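Local coordinates for cycloalternan-forming enzyme (Listeria monocytogenes serovar 1/2a, PDB 5F7U), which is a multidomain member of glycoside hydrolase family 31, with a TIM barrel joined to several beta domains and a family 6 carbohydrate-binding module, at residues Leu359-Phe365 against Ile705-Lys710; Ile392-Gly396 against Asn815-Leu820; Gly530-Phe534 against Asn578-Val582; Ala652-Met658 against Tyr694-Arg698. The protein carries 1 engineered substitution. One frame throughout, in Å; residues are numbered along the deposited sequence.

Contact 1 (Leu359-Phe365 against Ile705-Lys710); sequences LLPKWAF and IYTAAK
Phe365 and Ala709 meet at the apolar centre, where the loop entering the first strand of the TIM barrel, 367-369, packs on helix 702-715. The Ala709 CB lies over one face of the Phe365 ring, a CH-pi contact with the methyl 4.0 Å from the centroid. Beside it the Phe365 and Tyr706 rings approach obliquely, their planes 53° apart, and Phe365 CD2 comes within 3.6 Å of Tyr706 CD1. Tyr706 has CG anti to its own N (chi1 -163°), which sends the ring from the flank of the helix into the loop. There the aliphatic chain of Lys362 lies over one face of this ring: its CB stands 3.9 Å from the Tyr706 centroid, only 7° off the ring normal, and CG and CD follow the same ring. Leu359 extends the apolar layer one helical turn along, where CD1 lies 4.2 Å from Ala709 CB and CD2 meets the aliphatic part of Lys710. The ammonium end of Lys710 turns outward into a salt bridge with Asp714. At the polar edge the Tyr706 hydroxyl donates to Leu360 O, which lies at the ring edge, near its plane, with OH to O at 2.7 Å.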
loop_
_atom_site.group_PDB
_atom_site.type_symbol
_atom_site.label_atom_id
_atom_site.label_comp_id
_atom_site.label_asym_id
_atom_site.label_seq_id
_atom_site.Cartn_x
_atom_site.Cartn_y
_atom_site.Cartn_z
ATOM N N LEU A 359 -14.532 -3.659 -2.080
ATOM C CA LEU A 359 -14.659 -2.652 -3.155
ATOM C C LEU A 359 -15.362 -1.394 -2.672
ATOM O O LEU A 359 -16.463 -1.454 -2.110
ATOM C CB LEU A 359 -15.391 -3.224 -4.380
ATOM C CG LEU A 359 -15.526 -2.255 -5.568
ATOM C CD1 LEU A 359 -14.173 -1.831 -6.141
ATOM C CD2 LEU A 359 -16.404 -2.906 -6.633
ATOM N N LEU A 360 -14.734 -0.249 -2.913
ATOM C CA LEU A 360 -15.325 1.051 -2.589
ATOM C C LEU A 360 -15.989 1.648 -3.821
ATOM O O LEU A 360 -15.617 1.278 -4.932
ATOM C CB LEU A 360 -14.214 1.985 -2.092
ATOM C CG LEU A 360 -13.508 1.560 -0.787
ATOM C CD1 LEU A 360 -12.452 2.595 -0.460
ATOM C CD2 LEU A 360 -14.459 1.384 0.407
ATOM N N PRO A 361 -16.961 2.572 -3.634
ATOM C CA PRO A 361 -17.527 3.256 -4.804
ATOM C C PRO A 361 -16.501 4.031 -5.596
ATOM O O PRO A 361 -15.453 4.415 -5.060
ATOM C CB PRO A 361 -18.583 4.206 -4.233
ATOM C CG PRO A 361 -18.491 4.127 -2.776
ATOM C CD PRO A 361 -17.564 3.031 -2.364
ATOM N N LYS A 362 -16.806 4.248 -6.878
ATOM C CA LYS A 362 -15.893 4.962 -7.760
ATOM C C LYS A 362 -15.477 6.335 -7.256
ATOM O O LYS A 362 -14.349 6.766 -7.488
ATOM C CB LYS A 362 -16.500 5.080 -9.154
ATOM C CG LYS A 362 -15.483 5.539 -10.193
ATOM C CD LYS A 362 -15.904 5.015 -11.556
ATOM C CE LYS A 362 -16.539 6.047 -12.412
ATOM N NZ LYS A 362 -16.898 5.249 -13.655
ATOM N N TRP A 363 -16.370 7.025 -6.549
ATOM C CA TRP A 363 -16.014 8.349 -6.029
ATOM C C TRP A 363 -14.801 8.372 -5.114
ATOM O O TRP A 363 -14.095 9.371 -5.055
ATOM C CB TRP A 363 -17.204 9.051 -5.360
ATOM C CG TRP A 363 -17.602 8.584 -3.971
ATOM C CD1 TRP A 363 -18.626 7.719 -3.659
ATOM C CD2 TRP A 363 -17.021 8.990 -2.718
ATOM N NE1 TRP A 363 -18.702 7.555 -2.297
ATOM C CE2 TRP A 363 -17.745 8.332 -1.690
ATOM C CE3 TRP A 363 -15.973 9.858 -2.362
ATOM C CZ2 TRP A 363 -17.446 8.506 -0.325
ATOM C CZ3 TRP A 363 -15.667 10.032 -0.998
ATOM C CH2 TRP A 363 -16.410 9.351 0.005
ATOM N N ALA A 364 -14.541 7.256 -4.438
ATOM C CA ALA A 364 -13.361 7.162 -3.592
ATOM C C ALA A 364 -12.048 7.297 -4.383
ATOM O O ALA A 364 -11.015 7.623 -3.795
ATOM C CB ALA A 364 -13.397 5.865 -2.788
ATOM N N PHE A 365 -12.112 7.080 -5.698
ATOM C CA PHE A 365 -10.925 7.088 -6.578
ATOM C C PHE A 365 -10.679 8.384 -7.347
ATOM O O PHE A 365 -9.750 8.459 -8.163
ATOM C CB PHE A 365 -10.961 5.841 -7.467
ATOM C CG PHE A 365 -10.909 4.594 -6.649
ATOM C CD1 PHE A 365 -9.685 4.127 -6.164
ATOM C CD2 PHE A 365 -12.091 3.958 -6.255
ATOM C CE1 PHE A 365 -9.628 3.019 -5.317
ATOM C CE2 PHE A 365 -12.048 2.854 -5.413
ATOM C CZ PHE A 365 -10.814 2.375 -4.949
ATOM N N ILE A 705 -8.400 2.648 -13.661
ATOM C CA ILE A 705 -8.134 2.688 -12.214
ATOM C C ILE A 705 -9.208 1.936 -11.430
ATOM O O ILE A 705 -8.896 1.139 -10.535
ATOM C CB ILE A 705 -7.999 4.148 -11.716
ATOM C CG1 ILE A 705 -6.734 4.791 -12.338
ATOM C CG2 ILE A 705 -8.006 4.231 -10.175
ATOM C CD1 ILE A 705 -6.633 6.296 -12.093
ATOM N N TYR A 706 -10.470 2.151 -11.796
ATOM C CA TYR A 706 -11.541 1.521 -11.038
ATOM C C TYR A 706 -11.636 0.032 -11.331
ATOM O O TYR A 706 -11.967 -0.758 -10.445
ATOM C CB TYR A 706 -12.877 2.235 -11.261
ATOM C CG TYR A 706 -13.916 1.893 -10.214
ATOM C CD1 TYR A 706 -13.614 1.973 -8.832
ATOM C CD2 TYR A 706 -15.191 1.466 -10.584
ATOM C CE1 TYR A 706 -14.553 1.653 -7.872
ATOM C CE2 TYR A 706 -16.154 1.159 -9.621
ATOM C CZ TYR A 706 -15.831 1.243 -8.272
ATOM O OH TYR A 706 -16.788 0.919 -7.334
ATOM N N THR A 707 -11.325 -0.367 -12.571
ATOM C CA THR A 707 -11.233 -1.803 -12.852
ATOM C C THR A 707 -10.125 -2.425 -12.002
ATOM O O THR A 707 -10.288 -3.539 -11.489
ATOM C CB THR A 707 -11.016 -2.082 -14.355
ATOM O OG1 THR A 707 -12.124 -1.555 -15.083
ATOM C CG2 THR A 707 -10.937 -3.594 -14.655
ATOM N N ALA A 708 -9.009 -1.713 -11.855
ATOM C CA ALA A 708 -7.927 -2.218 -10.987
ATOM C C ALA A 708 -8.380 -2.317 -9.530
ATOM O O ALA A 708 -8.016 -3.265 -8.833
ATOM C CB ALA A 708 -6.670 -1.363 -11.104
ATOM N N ALA A 709 -9.197 -1.367 -9.084
ATOM C CA ALA A 709 -9.742 -1.415 -7.720
ATOM C C ALA A 709 -10.591 -2.684 -7.509
ATOM O O ALA A 709 -10.484 -3.356 -6.476
ATOM C CB ALA A 709 -10.556 -0.162 -7.425
ATOM N N LYS A 710 -11.385 -3.042 -8.510
ATOM C CA LYS A 710 -12.186 -4.259 -8.448
ATOM C C LYS A 710 -11.301 -5.498 -8.454
ATOM O O LYS A 710 -11.602 -6.461 -7.754
ATOM C CB LYS A 710 -13.192 -4.292 -9.616
ATOM C CG LYS A 710 -13.987 -5.584 -9.782
ATOM C CD LYS A 710 -15.109 -5.715 -8.775
ATOM C CE LYS A 710 -16.327 -6.435 -9.350
ATOM N NZ LYS A 710 -15.998 -7.648 -10.155
#

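Contact 2 (Ile392-Gly396 against Asn815-Leu820); sequences IPATG and NVGNDL. With MG (magnesium ion), chain I.
Pro393 lays its ring against the loop 815-820: CB of Pro393 sits 3.8 Å from Asn818 CB and just as close to the carbonyl carbon of Gly817, while CG rests 3.6 Å from Asn815 OD1. Pro393 is the centre of an inverse gamma turn, a tight bend just ahead of barrel strand 396-399, and Asn818 bonds to the carbonyl of Ala394, just after that turn. The Asn818 side chain is folded back between its own N and carbonyl carbon (chi1 65°), and ND2 donates to Ala394 O at 2.8 Å with an N-H...O angle of 149°. The acceptor lies in the amide plane of Asn818, although the donor is tilted 31° from the carbonyl plane of Ala394. Thr395 adds a methyl contact, its CG2 packing on Asn818 CB, while its hydroxyl is bonded to Trp363 O.

Within the 815-820 loop, Asn815 OD1 accepts from Gly817 N in an Asx turn, the donor standing well above the carbonyl plane. Beyond it Asp819 O coordinates a magnesium ion at 2.2 Å, in a site that also involves Ser822, and a metal-bound water donates to Gly817 O. The Asx turn and the metal probably help to fix the shape of the loop. One asparagine amide gives the hydrogen bond between the two segments, and its other bond goes to Ala449 O, in another part of the barrel. With ND2 donating to two backbone carbonyls in this way, the rotation of the Asn818 amide is probably fixed.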
loop_
_atom_site.group_PDB
_atom_site.type_symbol
_atom_site.label_atom_id
_atom_site.label_comp_id
_atom_site.label_asym_id
_atom_site.label_seq_id
_atom_site.Cartn_x
_atom_site.Cartn_y
_atom_site.Cartn_z
ATOM N N ILE A 392 -11.409 22.123 -11.013
ATOM C CA ILE A 392 -10.889 20.989 -10.242
ATOM C C ILE A 392 -12.089 20.103 -9.872
ATOM O O ILE A 392 -12.755 20.353 -8.858
ATOM C CB ILE A 392 -10.098 21.458 -8.982
ATOM C CG1 ILE A 392 -8.987 22.462 -9.327
ATOM C CG2 ILE A 392 -9.575 20.253 -8.187
ATOM C CD1 ILE A 392 -7.873 21.933 -10.236
ATOM N N PRO A 393 -12.370 19.070 -10.691
ATOM C CA PRO A 393 -13.530 18.211 -10.464
ATOM C C PRO A 393 -13.247 17.109 -9.417
ATOM O O PRO A 393 -13.284 15.912 -9.710
ATOM C CB PRO A 393 -13.792 17.653 -11.858
ATOM C CG PRO A 393 -12.414 17.494 -12.422
ATOM C CD PRO A 393 -11.700 18.733 -11.964
ATOM N N ALA A 394 -13.016 17.533 -8.183
ATOM C CA ALA A 394 -12.764 16.612 -7.090
ATOM C C ALA A 394 -14.032 15.814 -6.779
ATOM O O ALA A 394 -15.143 16.219 -7.165
ATOM C CB ALA A 394 -12.298 17.388 -5.852
ATOM N N THR A 395 -13.869 14.681 -6.088
ATOM C CA THR A 395 -15.022 13.848 -5.713
ATOM C C THR A 395 -15.153 13.602 -4.216
ATOM O O THR A 395 -16.210 13.164 -3.752
ATOM C CB THR A 395 -15.007 12.491 -6.431
ATOM O OG1 THR A 395 -13.797 11.800 -6.111
ATOM C CG2 THR A 395 -15.130 12.686 -7.952
ATOM N N GLY A 396 -14.078 13.858 -3.468
ATOM C CA GLY A 396 -14.091 13.627 -2.022
ATOM C C GLY A 396 -13.802 14.900 -1.253
ATOM O O GLY A 396 -13.070 15.763 -1.720
ATOM N N ASN A 815 -10.101 17.573 -19.524
ATOM C CA ASN A 815 -11.090 17.484 -18.441
ATOM C C ASN A 815 -12.411 16.841 -18.868
ATOM O O ASN A 815 -13.143 17.406 -19.685
ATOM C CB ASN A 815 -11.337 18.898 -17.893
ATOM C CG ASN A 815 -12.163 18.916 -16.618
ATOM O OD1 ASN A 815 -12.447 17.885 -16.021
ATOM N ND2 ASN A 815 -12.537 20.111 -16.192
ATOM N N VAL A 816 -12.707 15.669 -18.306
ATOM C CA VAL A 816 -14.015 15.005 -18.508
ATOM C C VAL A 816 -15.007 15.227 -17.356
ATOM O O VAL A 816 -16.119 14.687 -17.357
ATOM C CB VAL A 816 -13.857 13.480 -18.776
ATOM C CG1 VAL A 816 -13.205 13.254 -20.122
ATOM C CG2 VAL A 816 -13.086 12.774 -17.656
ATOM N N GLY A 817 -14.594 16.002 -16.358
ATOM C CA GLY A 817 -15.484 16.367 -15.253
ATOM C C GLY A 817 -15.568 15.223 -14.257
ATOM O O GLY A 817 -14.789 14.271 -14.328
ATOM N N ASN A 818 -16.507 15.320 -13.331
ATOM C CA ASN A 818 -16.637 14.327 -12.268
ATOM C C ASN A 818 -18.009 13.656 -12.213
ATOM O O ASN A 818 -18.390 13.131 -11.172
ATOM C CB ASN A 818 -16.248 14.923 -10.889
ATOM C CG ASN A 818 -17.186 16.027 -10.424
ATOM O OD1 ASN A 818 -18.169 16.373 -11.098
ATOM N ND2 ASN A 818 -16.885 16.596 -9.266
ATOM N N ASP A 819 -18.761 13.673 -13.321
ATOM C CA ASP A 819 -20.078 13.019 -13.301
ATOM C C ASP A 819 -19.824 11.549 -13.562
ATOM O O ASP A 819 -19.560 11.152 -14.693
ATOM C CB ASP A 819 -21.085 13.617 -14.315
ATOM C CG ASP A 819 -22.381 12.782 -14.452
ATOM O OD1 ASP A 819 -22.717 11.965 -13.556
ATOM O OD2 ASP A 819 -23.091 12.970 -15.474
ATOM N N LEU A 820 -19.936 10.762 -12.498
ATOM C CA LEU A 820 -19.604 9.343 -12.532
ATOM C C LEU A 820 -20.741 8.445 -13.030
ATOM O O LEU A 820 -20.601 7.218 -12.998
ATOM C CB LEU A 820 -19.117 8.893 -11.146
ATOM C CG LEU A 820 -18.059 9.785 -10.477
ATOM C CD1 LEU A 820 -17.764 9.241 -9.092
ATOM C CD2 LEU A 820 -16.781 9.898 -11.289
HETATM MG MG MG I . -17.880 10.755 -16.022
HETATM O O HOH W 1 -17.591 11.649 -18.011
HETATM O O HOH W 2 -15.857 11.477 -14.852
HETATM O O HOH W 3 -17.599 8.377 -15.337
#

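Contact 3 (Gly530-Phe534 against Asn578-Val582); sequences GIDGF and NPEAV
Backbone pairing reinforced by one asparagine amide joins Asp532 and Val582 where two loops, each leaving a helix, run into neighbouring parallel strands. Val582 N donates to Asp532 O at 2.9 Å, a fairly straight bond with an N-H...O angle of 159°. The same carbonyl oxygen also takes a CA-H...O contact from Ala581, whose CA is 3.1 Å away. One residue further, Gly533 brings its CA within 3.4 Å of Val582 O; here the two segments approach mainly through backbone atoms.

These contacts stand at the entry of strands 534-536 and 584-585, the fourth and fifth strands of the TIM barrel, and the pairing passes on into the barrel wall through backbone bonding of Phe534 with Phe584. Ahead of the strands Asn578 takes over. With its CG anti to N (chi1 177°), the amide reaches across to Ile531, and ND2 donates to Ile531 O at 3.2 Å, with that oxygen in the amide plane. ND2 also makes a weak bond to Asp532 OD1, the carboxylate and amide planes being turned steeply against each other. The other end of the amide works locally: OD1 accepts from Glu580 N in an Asx turn, within the type I turn from Asn578 to Ala581. A water lies 2.6 Å from Asp532 OD1. The second carboxylate oxygen, OD2, faces the preceding part of the barrel, bonded to His447 NE2 and Ile453 N, while Glu580 O accepts from Trp363 NE1.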
loop_
_atom_site.group_PDB
_atom_site.type_symbol
_atom_site.label_atom_id
_atom_site.label_comp_id
_atom_site.label_asym_id
_atom_site.label_seq_id
_atom_site.Cartn_x
_atom_site.Cartn_y
_atom_site.Cartn_z
ATOM N N GLY A 530 -26.720 13.475 6.139
ATOM C CA GLY A 530 -26.391 12.852 4.853
ATOM C C GLY A 530 -24.919 12.704 4.500
ATOM O O GLY A 530 -24.561 12.719 3.316
ATOM N N ILE A 531 -24.063 12.546 5.507
ATOM C CA ILE A 531 -22.628 12.368 5.224
ATOM C C ILE A 531 -22.313 11.036 4.522
ATOM O O ILE A 531 -23.146 10.102 4.512
ATOM C CB ILE A 531 -21.744 12.584 6.477
ATOM C CG1 ILE A 531 -21.885 11.418 7.458
ATOM C CG2 ILE A 531 -22.029 13.953 7.093
ATOM C CD1 ILE A 531 -20.835 11.381 8.574
ATOM N N ASP A 532 -21.097 10.947 3.989
ATOM C CA ASP A 532 -20.679 9.839 3.149
ATOM C C ASP A 532 -19.561 9.021 3.770
ATOM O O ASP A 532 -18.868 8.284 3.074
ATOM C CB ASP A 532 -20.270 10.392 1.777
ATOM C CG ASP A 532 -21.393 11.177 1.138
ATOM O OD1 ASP A 532 -22.362 10.531 0.724
ATOM O OD2 ASP A 532 -21.349 12.422 1.121
ATOM N N GLY A 533 -19.382 9.142 5.085
ATOM C CA GLY A 533 -18.434 8.282 5.777
ATOM C C GLY A 533 -17.649 9.053 6.816
ATOM O O GLY A 533 -17.971 10.196 7.128
ATOM N N PHE A 534 -16.635 8.400 7.349
ATOM C CA PHE A 534 -15.850 8.958 8.444
ATOM C C PHE A 534 -14.364 8.834 8.184
ATOM O O PHE A 534 -13.893 7.816 7.635
ATOM C CB PHE A 534 -16.152 8.215 9.740
ATOM C CG PHE A 534 -17.584 8.318 10.188
ATOM C CD1 PHE A 534 -18.045 9.475 10.797
ATOM C CD2 PHE A 534 -18.479 7.253 9.983
ATOM C CE1 PHE A 534 -19.380 9.575 11.233
ATOM C CE2 PHE A 534 -19.816 7.350 10.395
ATOM C CZ PHE A 534 -20.259 8.512 11.034
ATOM N N ASN A 578 -25.669 4.076 4.572
ATOM C CA ASN A 578 -25.355 4.647 3.275
ATOM C C ASN A 578 -24.411 3.688 2.544
ATOM O O ASN A 578 -23.211 3.695 2.822
ATOM C CB ASN A 578 -24.694 6.024 3.473
ATOM C CG ASN A 578 -24.254 6.679 2.162
ATOM O OD1 ASN A 578 -24.406 6.124 1.074
ATOM N ND2 ASN A 578 -23.691 7.880 2.277
ATOM N N PRO A 579 -24.954 2.866 1.611
ATOM C CA PRO A 579 -24.127 1.862 0.935
ATOM C C PRO A 579 -22.884 2.427 0.210
ATOM O O PRO A 579 -21.951 1.665 -0.075
ATOM C CB PRO A 579 -25.091 1.227 -0.064
ATOM C CG PRO A 579 -26.445 1.421 0.515
ATOM C CD PRO A 579 -26.391 2.725 1.274
ATOM N N GLU A 580 -22.871 3.733 -0.063
ATOM C CA GLU A 580 -21.761 4.411 -0.749
ATOM C C GLU A 580 -20.776 5.086 0.211
ATOM O O GLU A 580 -19.917 5.861 -0.233
ATOM C CB GLU A 580 -22.299 5.463 -1.722
ATOM C CG GLU A 580 -23.054 4.917 -2.918
ATOM C CD GLU A 580 -22.215 4.967 -4.182
ATOM O OE1 GLU A 580 -21.960 6.093 -4.716
ATOM O OE2 GLU A 580 -21.802 3.874 -4.643
ATOM N N ALA A 581 -20.903 4.804 1.508
ATOM C CA ALA A 581 -20.036 5.418 2.528
ATOM C C ALA A 581 -18.646 4.806 2.508
ATOM O O ALA A 581 -18.487 3.607 2.291
ATOM C CB ALA A 581 -20.646 5.275 3.911
ATOM N N VAL A 582 -17.639 5.643 2.729
ATOM C CA VAL A 582 -16.236 5.212 2.677
ATOM C C VAL A 582 -15.543 5.652 3.967
ATOM O O VAL A 582 -15.758 6.781 4.412
ATOM C CB VAL A 582 -15.544 5.897 1.477
ATOM C CG1 VAL A 582 -14.035 5.666 1.470
ATOM C CG2 VAL A 582 -16.152 5.383 0.178
HETATM O O HOH W 4 -21.734 8.295 -0.543
#

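Contact 4 (Ala652-Met658 against Tyr694-Arg698); sequences AAFAPIM and YLYTR
Ala653 sets its CB 3.7 Å from Tyr694 CB and against the Tyr694 carbonyl, so the methyl packs on the backbone and CB of Tyr694. Its own carbonyl turns to Arg698: NH1 donates to Ala653 O at 2.9 Å, approaching from well above the carbonyl plane. Phe654 next swings its ring tip back toward helix 687-700, where CZ meets Thr697 CG2 at 3.7 Å and CE1 lies at the edge of the Tyr694 ring. At Ala655 the chain has left helix 642-653, and the Ala655 carbonyl takes from Arg698 the straightest of its bonds across this contact, NH1 to O at 2.7 Å with an angle of 161°, in the carbonyl plane. Pro656 O follows, accepting from NH2 at 2.8 Å. All three oxygens lie at the edge of the guanidinium, which an extended side chain, chi1 to chi3 all near 180°, carries deep into the bend. Met658 CB lies over one face, toward its rim, and SD packs 3.8 Å from Arg698 CD. Three backbone carbonyls thus take up N-H groups of a buried guanidinium and probably fix its plane. Arg698 NE bonds to Phe365 O, tying helix 687-700 to the loop ahead of strand 367-369, and a backbone bond of Met658 with Trp368 joins the last barrel strand, 657-660, to that first strand beside helix 687-700.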
loop_
_atom_site.group_PDB
_atom_site.type_symbol
_atom_site.label_atom_id
_atom_site.label_comp_id
_atom_site.label_asym_id
_atom_site.label_seq_id
_atom_site.Cartn_x
_atom_site.Cartn_y
_atom_site.Cartn_z
ATOM N N ALA A 652 0.810 11.449 -7.119
ATOM C CA ALA A 652 -0.470 11.256 -6.424
ATOM C C ALA A 652 -1.595 10.917 -7.390
ATOM O O ALA A 652 -2.467 10.077 -7.084
ATOM C CB ALA A 652 -0.835 12.494 -5.603
ATOM N N ALA A 653 -1.570 11.553 -8.564
ATOM C CA ALA A 653 -2.578 11.306 -9.595
ATOM C C ALA A 653 -2.445 9.882 -10.152
ATOM O O ALA A 653 -3.413 9.340 -10.682
ATOM C CB ALA A 653 -2.451 12.337 -10.712
ATOM N N PHE A 654 -1.265 9.279 -9.978
ATOM C CA PHE A 654 -0.995 7.883 -10.380
ATOM C C PHE A 654 -0.791 6.966 -9.174
ATOM O O PHE A 654 0.045 6.038 -9.221
ATOM C CB PHE A 654 0.216 7.805 -11.347
ATOM C CG PHE A 654 -0.112 8.208 -12.756
ATOM C CD1 PHE A 654 -0.181 9.555 -13.110
ATOM C CD2 PHE A 654 -0.417 7.232 -13.736
ATOM C CE1 PHE A 654 -0.504 9.946 -14.414
ATOM C CE2 PHE A 654 -0.727 7.614 -15.043
ATOM C CZ PHE A 654 -0.776 8.975 -15.380
ATOM N N ALA A 655 -1.520 7.252 -8.084
ATOM C CA ALA A 655 -1.487 6.386 -6.904
ATOM C C ALA A 655 -2.908 5.915 -6.591
ATOM O O ALA A 655 -3.861 6.394 -7.226
ATOM C CB ALA A 655 -0.837 7.107 -5.721
ATOM N N PRO A 656 -3.071 4.916 -5.685
ATOM C CA PRO A 656 -4.418 4.336 -5.520
ATOM C C PRO A 656 -5.474 5.367 -5.101
ATOM O O PRO A 656 -6.558 5.385 -5.683
ATOM C CB PRO A 656 -4.210 3.279 -4.421
ATOM C CG PRO A 656 -2.770 2.872 -4.590
ATOM C CD PRO A 656 -2.064 4.176 -4.889
ATOM N N ILE A 657 -5.133 6.237 -4.150
ATOM C CA ILE A 657 -6.043 7.280 -3.653
ATOM C C ILE A 657 -5.302 8.618 -3.673
ATOM O O ILE A 657 -4.192 8.734 -3.126
ATOM C CB ILE A 657 -6.548 6.993 -2.207
ATOM C CG1 ILE A 657 -7.206 5.599 -2.055
ATOM C CG2 ILE A 657 -7.450 8.125 -1.687
ATOM C CD1 ILE A 657 -8.525 5.401 -2.806
ATOM N N MET A 658 -5.916 9.616 -4.297
ATOM C CA MET A 658 -5.323 10.950 -4.464
ATOM C C MET A 658 -6.001 11.919 -3.497
ATOM O O MET A 658 -7.232 12.057 -3.514
ATOM C CB MET A 658 -5.522 11.436 -5.908
ATOM C CG MET A 658 -4.769 12.721 -6.230
ATOM S SD MET A 658 -5.216 13.339 -7.860
ATOM C CE MET A 658 -3.999 14.651 -7.953
ATOM N N TYR A 694 -2.504 16.540 -14.494
ATOM C CA TYR A 694 -2.476 15.264 -13.778
ATOM C C TYR A 694 -3.836 14.823 -13.250
ATOM O O TYR A 694 -4.187 13.654 -13.386
ATOM C CB TYR A 694 -1.374 15.252 -12.704
ATOM C CG TYR A 694 -0.059 15.153 -13.400
ATOM C CD1 TYR A 694 0.310 13.970 -14.043
ATOM C CD2 TYR A 694 0.770 16.266 -13.525
ATOM C CE1 TYR A 694 1.486 13.886 -14.773
ATOM C CE2 TYR A 694 1.964 16.194 -14.253
ATOM C CZ TYR A 694 2.306 15.004 -14.869
ATOM O OH TYR A 694 3.479 14.923 -15.597
ATOM N N LEU A 695 -4.600 15.747 -12.668
ATOM C CA LEU A 695 -5.951 15.401 -12.241
ATOM C C LEU A 695 -6.823 14.956 -13.430
ATOM O O LEU A 695 -7.553 13.963 -13.329
ATOM C CB LEU A 695 -6.628 16.541 -11.482
ATOM C CG LEU A 695 -8.089 16.285 -11.065
ATOM C CD1 LEU A 695 -8.252 15.013 -10.227
ATOM C CD2 LEU A 695 -8.670 17.499 -10.356
ATOM N N TYR A 696 -6.760 15.694 -14.542
ATOM C CA TYR A 696 -7.566 15.307 -15.717
ATOM C C TYR A 696 -7.109 13.972 -16.276
ATOM O O TYR A 696 -7.940 13.145 -16.664
ATOM C CB TYR A 696 -7.563 16.374 -16.820
ATOM C CG TYR A 696 -8.004 17.773 -16.401
ATOM C CD1 TYR A 696 -8.786 17.996 -15.250
ATOM C CD2 TYR A 696 -7.679 18.872 -17.203
ATOM C CE1 TYR A 696 -9.178 19.284 -14.880
ATOM C CE2 TYR A 696 -8.064 20.158 -16.850
ATOM C CZ TYR A 696 -8.809 20.356 -15.692
ATOM O OH TYR A 696 -9.172 21.638 -15.367
ATOM N N THR A 697 -5.796 13.745 -16.295
ATOM C CA THR A 697 -5.277 12.435 -16.710
ATOM C C THR A 697 -5.855 11.309 -15.847
ATOM O O THR A 697 -6.283 10.262 -16.380
ATOM C CB THR A 697 -3.724 12.391 -16.754
ATOM O OG1 THR A 697 -3.280 13.341 -17.728
ATOM C CG2 THR A 697 -3.232 11.021 -17.193
ATOM N N ARG A 698 -5.875 11.524 -14.524
ATOM C CA ARG A 698 -6.433 10.531 -13.615
ATOM C C ARG A 698 -7.915 10.286 -13.943
ATOM O O ARG A 698 -8.361 9.134 -13.977
ATOM C CB ARG A 698 -6.242 10.938 -12.136
ATOM C CG ARG A 698 -6.754 9.887 -11.161
ATOM C CD ARG A 698 -6.779 10.424 -9.733
ATOM N NE ARG A 698 -7.219 9.417 -8.771
ATOM C CZ ARG A 698 -6.454 8.426 -8.309
ATOM N NH1 ARG A 698 -5.200 8.253 -8.727
ATOM N NH2 ARG A 698 -6.959 7.579 -7.426
HETATM O O HOH W 5 -8.626 8.770 -4.986
#

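Following the chain from the N terminus, 359-365 opens contact 1 just before the first barrel strand, and 392-396 opens contact 2 just before the second. Contact 3 then closes a short loop of its own around helix 555-577, between strands four and five, and contact 4 closes another between the last strand and helix 687-700. Both lie within the loops of contacts 1 and 2, in series. Contact 1 closes at helix 702-715 and contact 2 later, at 815-820, so these two cross. The 359-365 loop touches all three other contacts. Contacts 2 and 4 also touch, whereas the nearest atoms of contact 3 stay about 7 Å from both. Contact 2 brings the segment beyond strand 801-806 against the barrel.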